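Side-chain contacts in D-mannonate dehydratase (Streptococcus suis, PDB 3BDK), which probably catalyses the dehydration of D-mannonate to 2-dehydro-3-deoxy-D-gluconate and water, using ferrous or manganese ions: residues Gln59-Glu64 with Ser85-Glu90; Tyr200-Ile205 with Glu241-Leu246; Met256-Tyr261 with Ala271-Ala276. All blocks are in the same frame, centred on the assembly; numbering follows the deposited sequence.

Contact 1: residues Gln59-Glu64 with Ser85-Glu90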
ATOM      1  N   GLN A  59      32.627 -14.027 -14.971  1.00 72.01           N
ATOM      2  CA  GLN A  59      32.988 -15.315 -14.371  1.00 71.68           C
ATOM      3  C   GLN A  59      31.800 -16.087 -13.801  1.00 71.24           C
ATOM      4  O   GLN A  59      30.766 -15.504 -13.495  1.00 71.22           O
ATOM      5  CB  GLN A  59      34.080 -15.114 -13.320  1.00 71.76           C
ATOM      6  CG  GLN A  59      35.476 -14.903 -13.924  1.00 72.69           C
ATOM      7  CD  GLN A  59      36.304 -13.837 -13.193  1.00 73.40           C
ATOM      8  OE1 GLN A  59      36.290 -13.748 -11.962  1.00 73.52           O
ATOM      9  NE2 GLN A  59      37.032 -13.028 -13.958  1.00 72.87           N
ATOM     10  N   ALA A  60      31.963 -17.400 -13.680  1.00 70.90           N
ATOM     11  CA  ALA A  60      30.875 -18.321 -13.348  1.00 70.78           C
ATOM     12  C   ALA A  60      30.284 -18.119 -11.956  1.00 70.70           C
ATOM     13  O   ALA A  60      30.974 -17.691 -11.038  1.00 70.85           O
ATOM     14  CB  ALA A  60      31.344 -19.754 -13.513  1.00 70.72           C
ATOM     15  N   TRP A  61      29.002 -18.441 -11.811  1.00 70.63           N
ATOM     16  CA  TRP A  61      28.303 -18.326 -10.529  1.00 70.49           C
ATOM     17  C   TRP A  61      28.269 -19.682  -9.805  1.00 70.41           C
ATOM     18  O   TRP A  61      27.553 -20.589 -10.232  1.00 70.28           O
ATOM     19  CB  TRP A  61      26.880 -17.788 -10.745  1.00 70.38           C
ATOM     20  CG  TRP A  61      26.774 -16.276 -10.869  1.00 70.15           C
ATOM     21  CD1 TRP A  61      27.719 -15.414 -11.365  1.00 70.06           C
ATOM     22  CD2 TRP A  61      25.644 -15.467 -10.516  1.00 69.96           C
ATOM     23  NE1 TRP A  61      27.254 -14.117 -11.322  1.00 69.68           N
ATOM     24  CE2 TRP A  61      25.984 -14.120 -10.807  1.00 70.05           C
ATOM     25  CE3 TRP A  61      24.378 -15.744  -9.974  1.00 69.60           C
ATOM     26  CZ2 TRP A  61      25.104 -13.056 -10.572  1.00 70.04           C
ATOM     27  CZ3 TRP A  61      23.503 -14.684  -9.739  1.00 69.84           C
ATOM     28  CH2 TRP A  61      23.872 -13.357 -10.039  1.00 70.03           C
ATOM     29  N   PRO A  62      29.050 -19.819  -8.711  1.00 70.44           N
ATOM     30  CA  PRO A  62      29.150 -21.076  -7.963  1.00 70.42           C
ATOM     31  C   PRO A  62      27.895 -21.356  -7.154  1.00 70.57           C
ATOM     32  O   PRO A  62      27.293 -20.424  -6.617  1.00 70.86           O
ATOM     33  CB  PRO A  62      30.325 -20.824  -7.002  1.00 70.43           C
ATOM     34  CG  PRO A  62      30.965 -19.539  -7.442  1.00 70.13           C
ATOM     35  CD  PRO A  62      29.888 -18.765  -8.108  1.00 70.45           C
ATOM     36  N   LEU A  63      27.515 -22.626  -7.052  1.00 70.69           N
ATOM     37  CA  LEU A  63      26.372 -23.027  -6.226  1.00 70.98           C
ATOM     38  C   LEU A  63      26.515 -22.563  -4.760  1.00 71.21           C
ATOM     39  O   LEU A  63      25.548 -22.086  -4.159  1.00 71.22           O
ATOM     40  CB  LEU A  63      26.160 -24.541  -6.288  1.00 70.76           C
ATOM     41  CG  LEU A  63      24.744 -25.071  -6.548  1.00 70.81           C
ATOM     42  CD1 LEU A  63      24.595 -26.489  -6.005  1.00 71.35           C
ATOM     43  CD2 LEU A  63      23.660 -24.184  -5.977  1.00 70.31           C
ATOM     44  N   GLU A  64      27.727 -22.690  -4.213  1.00 71.34           N
ATOM     45  CA  GLU A  64      28.086 -22.200  -2.865  1.00 71.59           C
ATOM     46  C   GLU A  64      27.595 -20.772  -2.554  1.00 71.18           C
ATOM     47  O   GLU A  64      27.256 -20.456  -1.407  1.00 71.20           O
ATOM     48  CB  GLU A  64      29.618 -22.283  -2.658  1.00 71.93           C
ATOM     49  CG  GLU A  64      30.160 -23.595  -2.050  1.00 72.97           C
ATOM     50  CD  GLU A  64      29.375 -24.843  -2.472  1.00 74.47           C
ATOM     51  OE1 GLU A  64      28.200 -24.975  -2.048  1.00 74.47           O
ATOM     52  OE2 GLU A  64      29.934 -25.693  -3.211  1.00 74.33           O
ATOM     53  N   SER A  85      19.107 -10.579 -12.137  1.00 52.28           N
ATOM     54  CA  SER A  85      20.217 -10.256 -12.988  1.00 51.75           C
ATOM     55  C   SER A  85      21.439 -11.099 -12.706  1.00 51.40           C
ATOM     56  O   SER A  85      22.111 -10.941 -11.687  1.00 51.33           O
ATOM     57  CB  SER A  85      20.535  -8.756 -12.959  1.00 51.65           C
ATOM     58  OG  SER A  85      21.022  -8.326 -14.213  1.00 51.85           O
ATOM     59  N   ILE A  86      21.659 -12.042 -13.617  1.00 51.21           N
ATOM     60  CA  ILE A  86      22.998 -12.416 -14.032  1.00 50.66           C
ATOM     61  C   ILE A  86      23.333 -11.481 -15.214  1.00 50.17           C
ATOM     62  O   ILE A  86      22.765 -11.613 -16.302  1.00 49.93           O
ATOM     63  CB  ILE A  86      23.083 -13.887 -14.481  1.00 51.03           C
ATOM     64  CG1 ILE A  86      22.361 -14.809 -13.490  1.00 50.76           C
ATOM     65  CG2 ILE A  86      24.541 -14.295 -14.657  1.00 51.20           C
ATOM     66  CD1 ILE A  86      22.223 -16.250 -13.976  1.00 50.04           C
ATOM     67  N   PRO A  87      24.217 -10.498 -14.981  1.00 49.67           N
ATOM     68  CA  PRO A  87      24.632  -9.518 -15.993  1.00 49.29           C
ATOM     69  C   PRO A  87      25.508 -10.049 -17.135  1.00 48.99           C
ATOM     70  O   PRO A  87      26.646 -10.465 -16.917  1.00 49.04           O
ATOM     71  CB  PRO A  87      25.410  -8.473 -15.177  1.00 49.36           C
ATOM     72  CG  PRO A  87      25.916  -9.225 -13.980  1.00 49.62           C
ATOM     73  CD  PRO A  87      24.847 -10.245 -13.669  1.00 49.89           C
ATOM     74  N   VAL A  88      24.962 -10.007 -18.345  1.00 48.59           N
ATOM     75  CA  VAL A  88      25.712 -10.208 -19.580  1.00 48.07           C
ATOM     76  C   VAL A  88      26.893  -9.226 -19.691  1.00 48.12           C
ATOM     77  O   VAL A  88      26.713  -8.017 -19.478  1.00 48.34           O
ATOM     78  CB  VAL A  88      24.776 -10.011 -20.757  1.00 47.87           C
ATOM     79  CG1 VAL A  88      25.460 -10.377 -22.011  1.00 48.13           C
ATOM     80  CG2 VAL A  88      23.530 -10.862 -20.572  1.00 47.16           C
ATOM     81  N   HIS A  89      28.089  -9.755 -19.990  1.00 47.84           N
ATOM     82  CA  HIS A  89      29.335  -8.968 -20.104  1.00 47.34           C
ATOM     83  C   HIS A  89      29.288  -8.048 -21.334  1.00 47.32           C
ATOM     84  O   HIS A  89      28.671  -8.387 -22.350  1.00 46.97           O
ATOM     85  CB  HIS A  89      30.578  -9.909 -20.178  1.00 47.39           C
ATOM     86  CG  HIS A  89      31.896  -9.212 -19.952  1.00 46.90           C
ATOM     87  ND1 HIS A  89      32.531  -8.468 -20.926  1.00 47.37           N
ATOM     88  CD2 HIS A  89      32.687  -9.132 -18.852  1.00 46.33           C
ATOM     89  CE1 HIS A  89      33.646  -7.952 -20.435  1.00 47.08           C
ATOM     90  NE2 HIS A  89      33.764  -8.340 -19.176  1.00 46.13           N
ATOM     91  N   GLU A  90      29.952  -6.894 -21.257  1.00 47.42           N
ATOM     92  CA  GLU A  90      30.016  -5.980 -22.407  1.00 47.67           C
ATOM     93  C   GLU A  90      30.529  -6.685 -23.649  1.00 47.54           C
ATOM     94  O   GLU A  90      30.018  -6.462 -24.747  1.00 48.12           O
ATOM     95  CB  GLU A  90      30.870  -4.740 -22.130  1.00 47.40           C
ATOM     96  CG  GLU A  90      30.189  -3.686 -21.260  1.00 49.46           C
ATOM     97  CD  GLU A  90      28.917  -3.083 -21.871  1.00 50.70           C
ATOM     98  OE1 GLU A  90      28.877  -2.843 -23.097  1.00 50.82           O
ATOM     99  OE2 GLU A  90      27.957  -2.842 -21.102  1.00 51.62           O
TER

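Contact 2: residues Tyr200-Ile205 with Glu241-Leu246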
ATOM      1  N   TYR A 200      22.896 -14.484 -31.155  1.00 44.27           N
ATOM      2  CA  TYR A 200      23.994 -15.384 -30.881  1.00 45.28           C
ATOM      3  C   TYR A 200      23.974 -15.844 -29.431  1.00 45.68           C
ATOM      4  O   TYR A 200      24.112 -17.039 -29.144  1.00 45.89           O
ATOM      5  CB  TYR A 200      25.310 -14.672 -31.162  1.00 45.96           C
ATOM      6  CG  TYR A 200      26.546 -15.554 -31.077  1.00 46.88           C
ATOM      7  CD1 TYR A 200      26.976 -16.295 -32.186  1.00 47.83           C
ATOM      8  CD2 TYR A 200      27.294 -15.626 -29.904  1.00 46.39           C
ATOM      9  CE1 TYR A 200      28.115 -17.089 -32.122  1.00 48.61           C
ATOM     10  CE2 TYR A 200      28.432 -16.416 -29.824  1.00 47.97           C
ATOM     11  CZ  TYR A 200      28.844 -17.145 -30.938  1.00 48.22           C
ATOM     12  OH  TYR A 200      29.977 -17.932 -30.865  1.00 47.28           O
ATOM     13  N   PHE A 201      23.813 -14.877 -28.531  1.00 45.97           N
ATOM     14  CA  PHE A 201      23.722 -15.109 -27.083  1.00 46.11           C
ATOM     15  C   PHE A 201      22.510 -15.968 -26.709  1.00 45.79           C
ATOM     16  O   PHE A 201      22.629 -16.896 -25.923  1.00 45.42           O
ATOM     17  CB  PHE A 201      23.685 -13.751 -26.361  1.00 46.15           C
ATOM     18  CG  PHE A 201      23.477 -13.832 -24.874  1.00 46.61           C
ATOM     19  CD1 PHE A 201      22.251 -13.478 -24.313  1.00 46.67           C
ATOM     20  CD2 PHE A 201      24.520 -14.205 -24.027  1.00 46.77           C
ATOM     21  CE1 PHE A 201      22.055 -13.524 -22.945  1.00 47.16           C
ATOM     22  CE2 PHE A 201      24.338 -14.245 -22.647  1.00 47.07           C
ATOM     23  CZ  PHE A 201      23.102 -13.914 -22.104  1.00 47.34           C
ATOM     24  N   ILE A 202      21.360 -15.654 -27.293  1.00 45.97           N
ATOM     25  CA  ILE A 202      20.115 -16.353 -27.006  1.00 46.47           C
ATOM     26  C   ILE A 202      20.205 -17.821 -27.421  1.00 47.11           C
ATOM     27  O   ILE A 202      20.059 -18.713 -26.584  1.00 47.11           O
ATOM     28  CB  ILE A 202      18.890 -15.646 -27.661  1.00 46.06           C
ATOM     29  CG1 ILE A 202      18.543 -14.346 -26.923  1.00 46.78           C
ATOM     30  CG2 ILE A 202      17.679 -16.547 -27.716  1.00 46.00           C
ATOM     31  CD1 ILE A 202      18.319 -14.468 -25.398  1.00 47.89           C
ATOM     32  N   LYS A 203      20.479 -18.086 -28.696  1.00 48.10           N
ATOM     33  CA  LYS A 203      20.448 -19.478 -29.144  1.00 49.04           C
ATOM     34  C   LYS A 203      21.536 -20.290 -28.479  1.00 48.79           C
ATOM     35  O   LYS A 203      21.424 -21.501 -28.394  1.00 49.17           O
ATOM     36  CB  LYS A 203      20.400 -19.645 -30.677  1.00 49.09           C
ATOM     37  CG  LYS A 203      21.465 -18.900 -31.472  1.00 50.06           C
ATOM     38  CD  LYS A 203      21.270 -19.063 -32.991  1.00 49.90           C
ATOM     39  CE  LYS A 203      19.903 -18.574 -33.418  1.00 52.13           C
ATOM     40  NZ  LYS A 203      19.507 -17.373 -32.620  1.00 52.93           N
ATOM     41  N   ALA A 204      22.555 -19.604 -27.977  1.00 48.87           N
ATOM     42  CA  ALA A 204      23.582 -20.223 -27.149  1.00 49.48           C
ATOM     43  C   ALA A 204      23.034 -20.739 -25.802  1.00 50.27           C
ATOM     44  O   ALA A 204      23.267 -21.905 -25.442  1.00 50.29           O
ATOM     45  CB  ALA A 204      24.741 -19.248 -26.912  1.00 48.87           C
ATOM     46  N   ILE A 205      22.299 -19.878 -25.084  1.00 50.79           N
ATOM     47  CA  ILE A 205      21.959 -20.119 -23.675  1.00 51.51           C
ATOM     48  C   ILE A 205      20.609 -20.781 -23.403  1.00 52.23           C
ATOM     49  O   ILE A 205      20.393 -21.320 -22.316  1.00 52.73           O
ATOM     50  CB  ILE A 205      22.070 -18.827 -22.793  1.00 51.45           C
ATOM     51  CG1 ILE A 205      20.941 -17.836 -23.101  1.00 51.39           C
ATOM     52  CG2 ILE A 205      23.446 -18.188 -22.928  1.00 51.43           C
ATOM     53  CD1 ILE A 205      20.736 -16.796 -22.023  1.00 51.45           C
ATOM     54  N   GLU A 241       8.088  -8.685 -30.280  1.00 36.65           N
ATOM     55  CA  GLU A 241       7.789  -9.743 -31.243  1.00 36.93           C
ATOM     56  C   GLU A 241       9.099 -10.351 -31.741  1.00 37.38           C
ATOM     57  O   GLU A 241       9.304 -11.567 -31.653  1.00 37.21           O
ATOM     58  CB  GLU A 241       6.924  -9.227 -32.398  1.00 36.91           C
ATOM     59  CG  GLU A 241       5.522  -8.853 -31.998  1.00 35.84           C
ATOM     60  CD  GLU A 241       4.638  -8.537 -33.176  1.00 36.48           C
ATOM     61  OE1 GLU A 241       4.675  -9.324 -34.156  1.00 36.64           O
ATOM     62  OE2 GLU A 241       3.893  -7.514 -33.116  1.00 35.22           O
ATOM     63  N   ARG A 242      10.008  -9.493 -32.203  1.00 38.03           N
ATOM     64  CA  ARG A 242      11.305  -9.953 -32.686  1.00 39.25           C
ATOM     65  C   ARG A 242      12.073 -10.766 -31.637  1.00 39.65           C
ATOM     66  O   ARG A 242      12.700 -11.776 -31.979  1.00 39.99           O
ATOM     67  CB  ARG A 242      12.176  -8.787 -33.165  1.00 39.00           C
ATOM     68  CG  ARG A 242      13.087  -9.195 -34.314  1.00 40.98           C
ATOM     69  CD  ARG A 242      14.555  -8.850 -34.071  1.00 42.45           C
ATOM     70  NE  ARG A 242      15.027  -7.736 -34.890  1.00 42.47           N
ATOM     71  CZ  ARG A 242      16.047  -7.802 -35.741  1.00 42.87           C
ATOM     72  NH1 ARG A 242      16.739  -8.930 -35.878  1.00 44.37           N
ATOM     73  NH2 ARG A 242      16.396  -6.730 -36.434  1.00 41.38           N
ATOM     74  N   PHE A 243      12.037 -10.322 -30.376  1.00 40.02           N
ATOM     75  CA  PHE A 243      12.879 -10.939 -29.353  1.00 40.58           C
ATOM     76  C   PHE A 243      12.358 -12.319 -29.012  1.00 41.23           C
ATOM     77  O   PHE A 243      13.117 -13.291 -28.895  1.00 41.49           O
ATOM     78  CB  PHE A 243      12.948 -10.123 -28.075  1.00 40.54           C
ATOM     79  CG  PHE A 243      13.695 -10.827 -26.977  1.00 40.63           C
ATOM     80  CD1 PHE A 243      15.081 -10.729 -26.896  1.00 40.10           C
ATOM     81  CD2 PHE A 243      13.020 -11.618 -26.053  1.00 39.29           C
ATOM     82  CE1 PHE A 243      15.778 -11.388 -25.901  1.00 40.83           C
ATOM     83  CE2 PHE A 243      13.702 -12.286 -25.069  1.00 39.54           C
ATOM     84  CZ  PHE A 243      15.086 -12.173 -24.984  1.00 40.90           C
ATOM     85  N   LEU A 244      11.047 -12.388 -28.838  1.00 41.46           N
ATOM     86  CA  LEU A 244      10.396 -13.648 -28.667  1.00 41.55           C
ATOM     87  C   LEU A 244      10.890 -14.568 -29.790  1.00 42.01           C
ATOM     88  O   LEU A 244      11.418 -15.649 -29.509  1.00 42.26           O
ATOM     89  CB  LEU A 244       8.872 -13.459 -28.614  1.00 41.18           C
ATOM     90  CG  LEU A 244       8.237 -13.287 -27.202  1.00 41.91           C
ATOM     91  CD1 LEU A 244       9.197 -12.804 -26.094  1.00 40.09           C
ATOM     92  CD2 LEU A 244       6.943 -12.438 -27.173  1.00 41.25           C
ATOM     93  N   ASN A 245      10.825 -14.091 -31.036  1.00 41.84           N
ATOM     94  CA  ASN A 245      11.078 -14.947 -32.200  1.00 42.02           C
ATOM     95  C   ASN A 245      12.504 -15.453 -32.390  1.00 42.24           C
ATOM     96  O   ASN A 245      12.721 -16.372 -33.175  1.00 42.25           O
ATOM     97  CB  ASN A 245      10.535 -14.310 -33.475  1.00 41.48           C
ATOM     98  CG  ASN A 245       9.022 -14.133 -33.435  1.00 42.04           C
ATOM     99  OD1 ASN A 245       8.335 -14.622 -32.525  1.00 42.92           O
ATOM    100  ND2 ASN A 245       8.492 -13.430 -34.423  1.00 42.08           N
ATOM    101  N   LEU A 246      13.462 -14.884 -31.657  1.00 42.73           N
ATOM    102  CA  LEU A 246      14.851 -15.385 -31.651  1.00 43.55           C
ATOM    103  C   LEU A 246      14.967 -16.847 -31.205  1.00 44.15           C
ATOM    104  O   LEU A 246      15.992 -17.505 -31.431  1.00 44.19           O
ATOM    105  CB  LEU A 246      15.742 -14.524 -30.746  1.00 43.32           C
ATOM    106  CG  LEU A 246      15.926 -13.032 -31.030  1.00 43.51           C
ATOM    107  CD1 LEU A 246      16.563 -12.330 -29.842  1.00 41.30           C
ATOM    108  CD2 LEU A 246      16.756 -12.815 -32.289  1.00 42.09           C
TER

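Contact 3: residues Met256-Tyr261 with Ala271-Ala276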
ATOM      1  N   MET A 256       8.198  -7.760 -18.219  1.00 36.84           N
ATOM      2  CA  MET A 256       7.325  -6.633 -18.543  1.00 36.38           C
ATOM      3  C   MET A 256       7.429  -5.531 -17.477  1.00 35.94           C
ATOM      4  O   MET A 256       6.637  -5.478 -16.536  1.00 35.89           O
ATOM      5  CB  MET A 256       5.878  -7.095 -18.689  1.00 36.41           C
ATOM      6  CG  MET A 256       4.856  -5.936 -18.912  1.00 38.22           C
ATOM      7  SD  MET A 256       5.316  -4.627 -20.118  1.00 39.98           S
ATOM      8  CE  MET A 256       5.130  -5.529 -21.662  1.00 38.44           C
ATOM      9  N   CYS A 257       8.427  -4.666 -17.611  1.00 35.12           N
ATOM     10  CA  CYS A 257       8.536  -3.526 -16.709  1.00 33.88           C
ATOM     11  C   CYS A 257       7.733  -2.424 -17.368  1.00 32.77           C
ATOM     12  O   CYS A 257       8.259  -1.654 -18.180  1.00 32.99           O
ATOM     13  CB  CYS A 257      10.004  -3.121 -16.499  1.00 33.92           C
ATOM     14  SG  CYS A 257      10.236  -1.633 -15.522  1.00 36.05           S
ATOM     15  N   VAL A 258       6.440  -2.391 -17.064  1.00 30.97           N
ATOM     16  CA  VAL A 258       5.549  -1.377 -17.610  1.00 29.22           C
ATOM     17  C   VAL A 258       6.086   0.057 -17.482  1.00 28.74           C
ATOM     18  O   VAL A 258       5.788   0.896 -18.330  1.00 29.39           O
ATOM     19  CB  VAL A 258       4.100  -1.455 -17.027  1.00 29.22           C
ATOM     20  CG1 VAL A 258       3.419  -2.719 -17.456  1.00 27.00           C
ATOM     21  CG2 VAL A 258       4.077  -1.287 -15.501  1.00 28.69           C
ATOM     22  N   GLY A 259       6.864   0.327 -16.433  1.00 27.73           N
ATOM     23  CA  GLY A 259       7.442   1.635 -16.188  1.00 26.29           C
ATOM     24  C   GLY A 259       8.484   2.015 -17.219  1.00 26.52           C
ATOM     25  O   GLY A 259       8.518   3.163 -17.700  1.00 25.97           O
ATOM     26  N   SER A 260       9.354   1.060 -17.548  1.00 26.37           N
ATOM     27  CA  SER A 260      10.429   1.300 -18.514  1.00 26.16           C
ATOM     28  C   SER A 260       9.820   1.561 -19.858  1.00 26.09           C
ATOM     29  O   SER A 260      10.152   2.543 -20.503  1.00 25.76           O
ATOM     30  CB  SER A 260      11.392   0.114 -18.596  1.00 26.28           C
ATOM     31  OG  SER A 260      12.379   0.194 -17.566  1.00 26.67           O
ATOM     32  N   TYR A 261       8.896   0.695 -20.259  1.00 26.34           N
ATOM     33  CA  TYR A 261       8.179   0.870 -21.505  1.00 26.60           C
ATOM     34  C   TYR A 261       7.321   2.133 -21.578  1.00 27.07           C
ATOM     35  O   TYR A 261       7.256   2.752 -22.638  1.00 27.51           O
ATOM     36  CB  TYR A 261       7.336  -0.353 -21.830  1.00 26.66           C
ATOM     37  CG  TYR A 261       8.139  -1.533 -22.321  1.00 27.41           C
ATOM     38  CD1 TYR A 261       8.009  -2.787 -21.722  1.00 27.60           C
ATOM     39  CD2 TYR A 261       9.008  -1.407 -23.397  1.00 27.39           C
ATOM     40  CE1 TYR A 261       8.735  -3.872 -22.180  1.00 27.92           C
ATOM     41  CE2 TYR A 261       9.740  -2.478 -23.852  1.00 28.18           C
ATOM     42  CZ  TYR A 261       9.608  -3.708 -23.241  1.00 28.55           C
ATOM     43  OH  TYR A 261      10.361  -4.778 -23.697  1.00 29.00           O
ATOM     44  N   ALA A 271      -1.496  -2.683 -24.240  1.00 33.49           N
ATOM     45  CA  ALA A 271      -1.490  -3.560 -25.401  1.00 34.65           C
ATOM     46  C   ALA A 271      -0.267  -4.471 -25.350  1.00 35.66           C
ATOM     47  O   ALA A 271      -0.365  -5.653 -25.643  1.00 36.10           O
ATOM     48  CB  ALA A 271      -1.512  -2.755 -26.680  1.00 34.45           C
ATOM     49  N   MET A 272       0.876  -3.918 -24.957  1.00 36.46           N
ATOM     50  CA  MET A 272       2.109  -4.680 -24.933  1.00 37.66           C
ATOM     51  C   MET A 272       2.042  -5.825 -23.920  1.00 38.07           C
ATOM     52  O   MET A 272       2.503  -6.957 -24.166  1.00 37.53           O
ATOM     53  CB  MET A 272       3.281  -3.767 -24.607  1.00 37.57           C
ATOM     54  CG  MET A 272       3.980  -3.219 -25.828  1.00 37.60           C
ATOM     55  SD  MET A 272       5.567  -2.547 -25.335  1.00 38.53           S
ATOM     56  CE  MET A 272       5.022  -0.967 -24.737  1.00 38.37           C
ATOM     57  N   THR A 273       1.448  -5.499 -22.777  1.00 38.54           N
ATOM     58  CA  THR A 273       1.198  -6.459 -21.725  1.00 38.10           C
ATOM     59  C   THR A 273       0.304  -7.574 -22.265  1.00 37.96           C
ATOM     60  O   THR A 273       0.711  -8.732 -22.243  1.00 38.07           O
ATOM     61  CB  THR A 273       0.654  -5.738 -20.491  1.00 37.99           C
ATOM     62  OG1 THR A 273       1.710  -4.933 -19.957  1.00 38.12           O
ATOM     63  CG2 THR A 273       0.177  -6.712 -19.420  1.00 38.18           C
ATOM     64  N   GLU A 274      -0.869  -7.231 -22.799  1.00 37.31           N
ATOM     65  CA  GLU A 274      -1.759  -8.257 -23.348  1.00 37.30           C
ATOM     66  C   GLU A 274      -1.104  -9.103 -24.457  1.00 37.96           C
ATOM     67  O   GLU A 274      -1.026 -10.342 -24.336  1.00 38.25           O
ATOM     68  CB  GLU A 274      -3.083  -7.664 -23.815  1.00 36.98           C
ATOM     69  CG  GLU A 274      -4.079  -8.697 -24.288  1.00 36.97           C
ATOM     70  CD  GLU A 274      -5.525  -8.224 -24.201  1.00 38.40           C
ATOM     71  OE1 GLU A 274      -5.826  -7.025 -24.460  1.00 34.98           O
ATOM     72  OE2 GLU A 274      -6.377  -9.084 -23.860  1.00 41.09           O
ATOM     73  N   TYR A 275      -0.611  -8.458 -25.517  1.00 38.04           N
ATOM     74  CA  TYR A 275       0.082  -9.199 -26.567  1.00 38.45           C
ATOM     75  C   TYR A 275       0.959 -10.323 -25.994  1.00 38.77           C
ATOM     76  O   TYR A 275       0.846 -11.473 -26.421  1.00 39.13           O
ATOM     77  CB  TYR A 275       0.932  -8.295 -27.495  1.00 38.83           C
ATOM     78  CG  TYR A 275       1.799  -9.134 -28.399  1.00 37.91           C
ATOM     79  CD1 TYR A 275       1.280  -9.709 -29.568  1.00 37.89           C
ATOM     80  CD2 TYR A 275       3.111  -9.422 -28.046  1.00 38.55           C
ATOM     81  CE1 TYR A 275       2.059 -10.534 -30.374  1.00 37.12           C
ATOM     82  CE2 TYR A 275       3.914 -10.245 -28.847  1.00 39.33           C
ATOM     83  CZ  TYR A 275       3.380 -10.801 -30.008  1.00 39.59           C
ATOM     84  OH  TYR A 275       4.194 -11.615 -30.786  1.00 40.00           O
ATOM     85  N   ALA A 276       1.822  -9.978 -25.037  1.00 38.86           N
ATOM     86  CA  ALA A 276       2.849 -10.879 -24.535  1.00 39.03           C
ATOM     87  C   ALA A 276       2.277 -11.980 -23.675  1.00 39.86           C
ATOM     88  O   ALA A 276       2.850 -13.070 -23.583  1.00 39.45           O
ATOM     89  CB  ALA A 276       3.871 -10.104 -23.756  1.00 39.33           C
TER

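Contact 1: residues Gln59-Glu64 with Ser85-Glu90
Trp61 and Ile86 mark the closest approach of the two backbones, and even there the CA atom of Trp61 stays 8.7 Å from the CA atom of Ile86. Both segments belong to the xylose isomerase-like TIM barrel: 59-64 leads into helix 63-74, with Pro62 at its N-cap position, and 85-90 runs from the end of strand 79-84 through a loop to the start of helix 90-93, with His89 at its N-cap position. No hydrogen bond joins them; across such a gap a large side chain makes the contact, and tryptophan has the length and flat surface for it.

The indole of Trp61 reaches across with CG beside the backbone N and anti to the carbonyl carbon (chi1 -83°). Ile86 lies over one face of its six-membered ring. The CG1 atom of Ile86 sits 4.0 Å from the centroid of the Trp61 six-membered ring and only 14° off the normal, a CH-pi contact. CG2, the other branch, lies above the same ring system nearer its rim, so the branched isoleucine gives the indole a broad apolar surface to rest on. Pro87 adds its ring carbon CD, which meets Trp61 CZ2 obliquely at 4.2 Å.

Around this pair, Ala51, Val52 and Val55 also touch the indole, while Ile86 packs on Ser109 of helix 99-114 and Val121 of strand 120-123. The OH of Tyr106, on the same helix 99-114, is hydrogen-bonded to Ile86 O and helps hold that loop. Ser85 turns its CB away from the tryptophan, and its side chain lies about 4 Å from the bound D-mannose, which places this loop beside the ligand pocket. On the tryptophan side Ser85 offers its backbone instead, the O atom approaching Trp61 CH2 obliquely at 3.4 Å.

Contact 2: residues Tyr200-Ile205 with Glu241-Leu246
Ile202 sets its whole side chain against Phe243 and Leu246, crossing each at about a right angle. It belongs to helix 191-210, while its partners lie at the C-terminal end of helix 237-245; both are helices of the TIM barrel, and here they pack through apolar side chains with no hydrogen bond between the two segments. The backbones come nearest at Ile202 and Leu246, whose CA atoms are 7.1 Å apart.

The branches of Ile202 divide the work. CG1 stands beside the backbone N (chi1 -73°), and its terminal CD1 lies 4.0 Å from CZ of Phe243, meeting the ring obliquely. CG1 itself is 4.1 Å from CD1 of Leu246, and the other branch, CG2, rests 4.1 Å from CB of Leu246. A beta-branched residue suits this place because it fills two directions at once from a single helical position. Phe243 gets there by length: its CB points past the opposing helix, but with CG anti to the backbone N (chi1 174°) the far rim of the ring comes back to the isoleucine. Leu246, by contrast, directs its CB toward the opposing helix.

Tyr123 of strand 120-123 touches both Ile202 and Phe243, which ties the pair to the barrel sheet. Leu198 and Glu199, earlier on helix 191-210, extend the surface that receives Leu246.

Toward solvent the apolar patch gives way to Lys203, a residue whose aliphatic chain can lie along the boundary while its ammonium stays at the surface. Bends at chi3 and chi4 bring the end of the chain back toward Leu246. The NZ atom forms a salt bridge with Glu199, one turn earlier on the helix, and lies 3.7 Å from the O atom of Leu246.

Contact 3: residues Met256-Tyr261 with Ala271-Ala276
Met272 makes the contact with an aromatic ring: its SD atom stands over one face of Tyr261, 4.2 Å from the ring centroid and 15° off the normal, a Met-aromatic contact. The sulfur is shifted toward the rim, near CG and CD2.

Apolar contacts continue from there. The CE methyl of Met272, turned by the bend at chi3, reaches CB of Tyr261 at 3.8 Å. Met256 extends with CG anti to the backbone N (chi1 175°), then bends at chi2 and chi3 to bring its CE atom 3.9 Å from CB of Met272. Flexible, unbranched methionines suit this buried seam, since each can fold to the shape of its neighbour.

The polar atom at the seam is OG1 of Thr273. It lies 3.5 Å from CG of Met256 and also adjoins Val258 CG1, but its hydrogen bond goes to Val269 O, one turn back on its own helix, which lets a hydroxyl sit among apolar groups.

These contacts fix helix 269-278 against the end of barrel strand 252-257 and the short helix 258-262 that follows it. Met256 is hydrogen-bonded through its backbone to neighbouring strand 282-286, Tyr261 and Met272 also meet helix 237-245, and Val258 and Thr273 touch helix 311-320.

Overall arrangement
From the N terminus the three contacts follow one another in series, each closing its loop before the next opens; none nests or crosses. Contact 1 closes a loop that holds helix 63-74 and strand 79-84. Contact 2 spans a longer one, from helix 191-210 past strand 215-218 to helix 237-245. Contact 3 closes the shortest, joining strand 252-257 and helix 258-262 to helix 269-278. Contact 2 touches both others: Val88 CG2 meets Phe201 CZ at 3.4 Å, and Leu244 and Glu241 pack on Tyr275. Contacts 1 and 3 lie on opposite sides of the chain's centre, about 27 Å apart between centres; contact 2, touching both, is the link between them.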